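Local coordinates for protein Amy13K (Eubacterium rectale DSM 17629, PDB 6B3P) that binds malto-oligosaccharides, and probably starch, through CBM26 carbohydrate-binding modules of a surface-anchored alpha-amylase from a human gut bacterium, at residues A[105-110]-A[114-119]. Sequence-based numbering, arbitrary orientation.
Sequences IHYLAS and STIYNY. With GLC (alpha-D-glucopyranose), chain D; GLC (alpha-D-glucopyranose), chain B.
Ile116 meets Ala109 and Tyr107 with its two branches, joining the strands 101-108 and 116-121 of different sheets by apolar contact without any hydrogen bond between the segments. Its chi1 of -51° sets CG1 beside the backbone N, and the bend at chi2 (-61°) then brings Ile116 CD1 to 3.9 Å from Ala109 CB. With Ala109 CA and Ile116 CA 7.8 Å apart, the short methyl of the alanine meets the long branch of the isoleucine, which spans most of the gap. Ile116 CG2 comes obliquely to the Tyr107 ring, a loose contact 4.4 Å from Tyr107 CD2. A beta-branched residue can thus serve two neighbours at once, and Tyr151 and Ile141 also touch it. Tyr107 combines a ring for the core, stacked on Phe167, with a hydroxyl that is hydrogen-bonded to Gly193 O. Tyr119 turns to the glycan, where tyrosine offers both a flat ring beside the sugars and a hydroxyl long enough to reach one: its OH and O6 of the chain D glucose share a 2.7 Å hydrogen bond, with O6 in the ring plane at the edge. The chain B glucose brings C6 to 3.6 Å from Tyr119 CZ, and Trp136 meets the tyrosine ring edge-to-face. A phenylalanine here would probably keep much of the sugar packing but leave that O6 without its tyrosine mate. Two sheets packed through apolar side chains, with an aromatic sugar site alongside, are characteristic of the beta-sandwich fold of starch-binding CBM26 modules.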
ATOM      1  N   ILE A 105      -3.922  -4.339  -5.871  1.00 36.06           N
ATOM      2  CA  ILE A 105      -4.328  -3.416  -6.927  1.00 39.46           C
ATOM      3  C   ILE A 105      -5.823  -3.537  -7.201  1.00 34.22           C
ATOM      4  O   ILE A 105      -6.323  -4.618  -7.519  1.00 36.93           O
ATOM      5  CB  ILE A 105      -3.545  -3.669  -8.229  1.00 36.18           C
ATOM      6  CG1 ILE A 105      -2.038  -3.656  -7.957  1.00 34.50           C
ATOM      7  CG2 ILE A 105      -3.892  -2.609  -9.271  1.00 37.37           C
ATOM      8  CD1 ILE A 105      -1.194  -4.189  -9.100  1.00 36.16           C
ATOM      9  N   HIS A 106      -6.524  -2.414  -7.069  1.00 32.73           N
ATOM     10  CA  HIS A 106      -7.959  -2.349  -7.310  1.00 39.71           C
ATOM     11  C   HIS A 106      -8.241  -1.763  -8.688  1.00 37.53           C
ATOM     12  O   HIS A 106      -7.680  -0.728  -9.050  1.00 36.79           O
ATOM     13  CB  HIS A 106      -8.649  -1.498  -6.240  1.00 41.51           C
ATOM     14  CG  HIS A 106      -8.331  -1.913  -4.837  1.00 45.48           C
ATOM     15  ND1 HIS A 106      -8.742  -3.117  -4.305  1.00 40.04           N
ATOM     16  CD2 HIS A 106      -7.652  -1.280  -3.851  1.00 36.27           C
ATOM     17  CE1 HIS A 106      -8.325  -3.209  -3.056  1.00 43.59           C
ATOM     18  NE2 HIS A 106      -7.661  -2.107  -2.755  1.00 40.46           N
ATOM     19  N   TYR A 107      -9.103  -2.426  -9.454  1.00 39.33           N
ATOM     20  CA  TYR A 107      -9.511  -1.917 -10.760  1.00 43.95           C
ATOM     21  C   TYR A 107     -11.014  -1.683 -10.838  1.00 42.07           C
ATOM     22  O   TYR A 107     -11.810  -2.554 -10.488  1.00 42.08           O
ATOM     23  CB  TYR A 107      -9.096  -2.872 -11.874  1.00 46.77           C
ATOM     24  CG  TYR A 107      -9.483  -2.363 -13.240  1.00 46.57           C
ATOM     25  CD1 TYR A 107      -8.913  -1.205 -13.754  1.00 43.58           C
ATOM     26  CD2 TYR A 107     -10.425  -3.030 -14.014  1.00 47.42           C
ATOM     27  CE1 TYR A 107      -9.266  -0.727 -15.000  1.00 44.23           C
ATOM     28  CE2 TYR A 107     -10.784  -2.560 -15.263  1.00 47.51           C
ATOM     29  CZ  TYR A 107     -10.202  -1.408 -15.750  1.00 49.18           C
ATOM     30  OH  TYR A 107     -10.554  -0.937 -16.993  1.00 52.40           O
ATOM     31  N   LEU A 108     -11.386  -0.502 -11.318  1.00 46.60           N
ATOM     32  CA  LEU A 108     -12.784  -0.139 -11.497  1.00 50.25           C
ATOM     33  C   LEU A 108     -13.266  -0.519 -12.890  1.00 47.62           C
ATOM     34  O   LEU A 108     -12.986   0.180 -13.863  1.00 43.60           O
ATOM     35  CB  LEU A 108     -12.975   1.359 -11.276  1.00 50.79           C
ATOM     36  CG  LEU A 108     -14.379   1.910 -11.523  1.00 48.77           C
ATOM     37  CD1 LEU A 108     -15.384   1.274 -10.582  1.00 48.66           C
ATOM     38  CD2 LEU A 108     -14.367   3.414 -11.360  1.00 42.28           C
ATOM     39  N   ALA A 109     -13.996  -1.625 -12.980  1.00 49.20           N
ATOM     40  CA  ALA A 109     -14.540  -2.072 -14.255  1.00 53.47           C
ATOM     41  C   ALA A 109     -15.833  -1.331 -14.578  1.00 58.33           C
ATOM     42  O   ALA A 109     -16.780  -1.341 -13.790  1.00 57.77           O
ATOM     43  CB  ALA A 109     -14.782  -3.569 -14.233  1.00 53.86           C
ATOM     44  N   SER A 110     -15.857  -0.689 -15.743  1.00 56.88           N
ATOM     45  CA  SER A 110     -17.031   0.041 -16.209  1.00 64.90           C
ATOM     46  C   SER A 110     -17.369  -0.333 -17.646  1.00 70.04           C
ATOM     47  O   SER A 110     -16.604  -0.049 -18.569  1.00 62.42           O
ATOM     48  CB  SER A 110     -16.807   1.551 -16.113  1.00 66.98           C
ATOM     49  OG  SER A 110     -17.758   2.256 -16.893  1.00 78.26           O
ATOM     50  N   SER A 114     -18.544  -8.553 -16.648  1.00 67.10           N
ATOM     51  CA  SER A 114     -18.396  -8.959 -15.253  1.00 72.46           C
ATOM     52  C   SER A 114     -17.290 -10.001 -15.087  1.00 68.55           C
ATOM     53  O   SER A 114     -16.986 -10.424 -13.969  1.00 69.79           O
ATOM     54  CB  SER A 114     -19.722  -9.504 -14.718  1.00 78.79           C
ATOM     55  OG  SER A 114     -20.103 -10.689 -15.398  1.00 77.96           O
ATOM     56  N   THR A 115     -16.696 -10.411 -16.206  1.00 58.25           N
ATOM     57  CA  THR A 115     -15.552 -11.314 -16.193  1.00 66.21           C
ATOM     58  C   THR A 115     -14.284 -10.519 -16.468  1.00 62.69           C
ATOM     59  O   THR A 115     -14.023 -10.124 -17.606  1.00 55.27           O
ATOM     60  CB  THR A 115     -15.693 -12.440 -17.231  1.00 62.08           C
ATOM     61  OG1 THR A 115     -16.025 -11.881 -18.509  1.00 82.80           O
ATOM     62  CG2 THR A 115     -16.773 -13.424 -16.805  1.00 59.37           C
ATOM     63  N   ILE A 116     -13.506 -10.287 -15.415  1.00 57.18           N
ATOM     64  CA  ILE A 116     -12.316  -9.451 -15.495  1.00 49.81           C
ATOM     65  C   ILE A 116     -11.061 -10.277 -15.242  1.00 45.95           C
ATOM     66  O   ILE A 116     -11.060 -11.190 -14.414  1.00 45.72           O
ATOM     67  CB  ILE A 116     -12.375  -8.290 -14.480  1.00 51.96           C
ATOM     68  CG1 ILE A 116     -13.708  -7.541 -14.598  1.00 54.54           C
ATOM     69  CG2 ILE A 116     -11.200  -7.336 -14.679  1.00 46.46           C
ATOM     70  CD1 ILE A 116     -13.954  -6.914 -15.960  1.00 54.56           C
ATOM     71  N   TYR A 117      -9.998  -9.942 -15.965  1.00 42.59           N
ATOM     72  CA  TYR A 117      -8.720 -10.632 -15.854  1.00 44.50           C
ATOM     73  C   TYR A 117      -7.608  -9.650 -15.503  1.00 43.71           C
ATOM     74  O   TYR A 117      -7.707  -8.458 -15.792  1.00 34.63           O
ATOM     75  CB  TYR A 117      -8.375 -11.342 -17.165  1.00 49.99           C
ATOM     76  CG  TYR A 117      -9.343 -12.428 -17.568  1.00 47.10           C
ATOM     77  CD1 TYR A 117     -10.519 -12.123 -18.242  1.00 49.18           C
ATOM     78  CD2 TYR A 117      -9.074 -13.760 -17.288  1.00 51.38           C
ATOM     79  CE1 TYR A 117     -11.403 -13.115 -18.617  1.00 54.05           C
ATOM     80  CE2 TYR A 117      -9.949 -14.759 -17.660  1.00 51.63           C
ATOM     81  CZ  TYR A 117     -11.113 -14.431 -18.325  1.00 53.31           C
ATOM     82  OH  TYR A 117     -11.991 -15.422 -18.699  1.00 53.02           O
ATOM     83  N   ASN A 118      -6.554 -10.159 -14.873  1.00 40.00           N
ATOM     84  CA  ASN A 118      -5.324  -9.395 -14.704  1.00 37.22           C
ATOM     85  C   ASN A 118      -4.141 -10.155 -15.275  1.00 31.14           C
ATOM     86  O   ASN A 118      -3.875 -11.293 -14.885  1.00 39.19           O
ATOM     87  CB  ASN A 118      -5.069  -9.074 -13.233  1.00 37.43           C
ATOM     88  CG  ASN A 118      -3.843  -8.201 -13.036  1.00 35.83           C
ATOM     89  OD1 ASN A 118      -2.736  -8.699 -12.831  1.00 32.88           O
ATOM     90  ND2 ASN A 118      -4.033  -6.889 -13.115  1.00 34.47           N
ATOM     91  N   TYR A 119      -3.443  -9.518 -16.208  1.00 33.49           N
ATOM     92  CA  TYR A 119      -2.250 -10.087 -16.817  1.00 31.58           C
ATOM     93  C   TYR A 119      -1.025  -9.402 -16.226  1.00 29.12           C
ATOM     94  O   TYR A 119      -0.984  -8.177 -16.154  1.00 29.62           O
ATOM     95  CB  TYR A 119      -2.299  -9.920 -18.336  1.00 32.81           C
ATOM     96  CG  TYR A 119      -1.038 -10.348 -19.039  1.00 29.81           C
ATOM     97  CD1 TYR A 119      -0.785 -11.687 -19.296  1.00 34.25           C
ATOM     98  CD2 TYR A 119      -0.100  -9.414 -19.446  1.00 29.52           C
ATOM     99  CE1 TYR A 119       0.366 -12.082 -19.936  1.00 33.73           C
ATOM    100  CE2 TYR A 119       1.058  -9.800 -20.088  1.00 30.25           C
ATOM    101  CZ  TYR A 119       1.288 -11.138 -20.329  1.00 31.13           C
ATOM    102  OH  TYR A 119       2.438 -11.539 -20.973  1.00 35.97           O
TER
HETATM  103  C1  GLC D   2       1.652  -6.829 -22.760  1.00 35.64           C
HETATM  104  C2  GLC D   2       2.121  -5.409 -22.911  1.00 36.45           C
HETATM  105  C3  GLC D   2       3.468  -5.367 -23.587  1.00 37.75           C
HETATM  106  C4  GLC D   2       4.441  -6.265 -22.879  1.00 34.27           C
HETATM  107  C5  GLC D   2       3.874  -7.658 -22.789  1.00 34.56           C
HETATM  108  C6  GLC D   2       4.814  -8.600 -22.071  1.00 36.59           C
HETATM  109  O2  GLC D   2       1.161  -4.668 -23.618  1.00 34.81           O
HETATM  110  O3  GLC D   2       3.965  -4.065 -23.567  1.00 34.88           O
HETATM  111  O4  GLC D   2       5.704  -6.220 -23.532  1.00 40.33           O
HETATM  112  O5  GLC D   2       2.642  -7.596 -22.117  1.00 36.47           O
HETATM  113  O6  GLC D   2       4.357  -9.928 -22.039  1.00 38.34           O
HETATM  114  C1  GLC B   1      -1.982  -9.330 -25.557  1.00 46.50           C
HETATM  115  C2  GLC B   1      -2.187  -7.912 -25.049  1.00 44.51           C
HETATM  116  C3  GLC B   1      -0.896  -7.173 -24.901  1.00 36.66           C
HETATM  117  C4  GLC B   1       0.054  -7.989 -24.082  1.00 35.94           C
HETATM  118  C5  GLC B   1       0.224  -9.368 -24.679  1.00 34.63           C
HETATM  119  C6  GLC B   1       1.134 -10.234 -23.850  1.00 40.01           C
HETATM  120  O1  GLC B   1      -1.638  -9.376 -26.945  0.50 38.76           O
HETATM  121  O2  GLC B   1      -2.993  -7.184 -25.916  1.00 41.10           O
HETATM  122  O3  GLC B   1      -1.097  -5.937 -24.255  1.00 50.01           O
HETATM  123  O4  GLC B   1       1.287  -7.309 -24.041  1.00 38.05           O
HETATM  124  O5  GLC B   1      -1.021  -9.977 -24.749  1.00 34.57           O
HETATM  125  O6  GLC B   1       1.434 -11.438 -24.483  1.00 37.70           O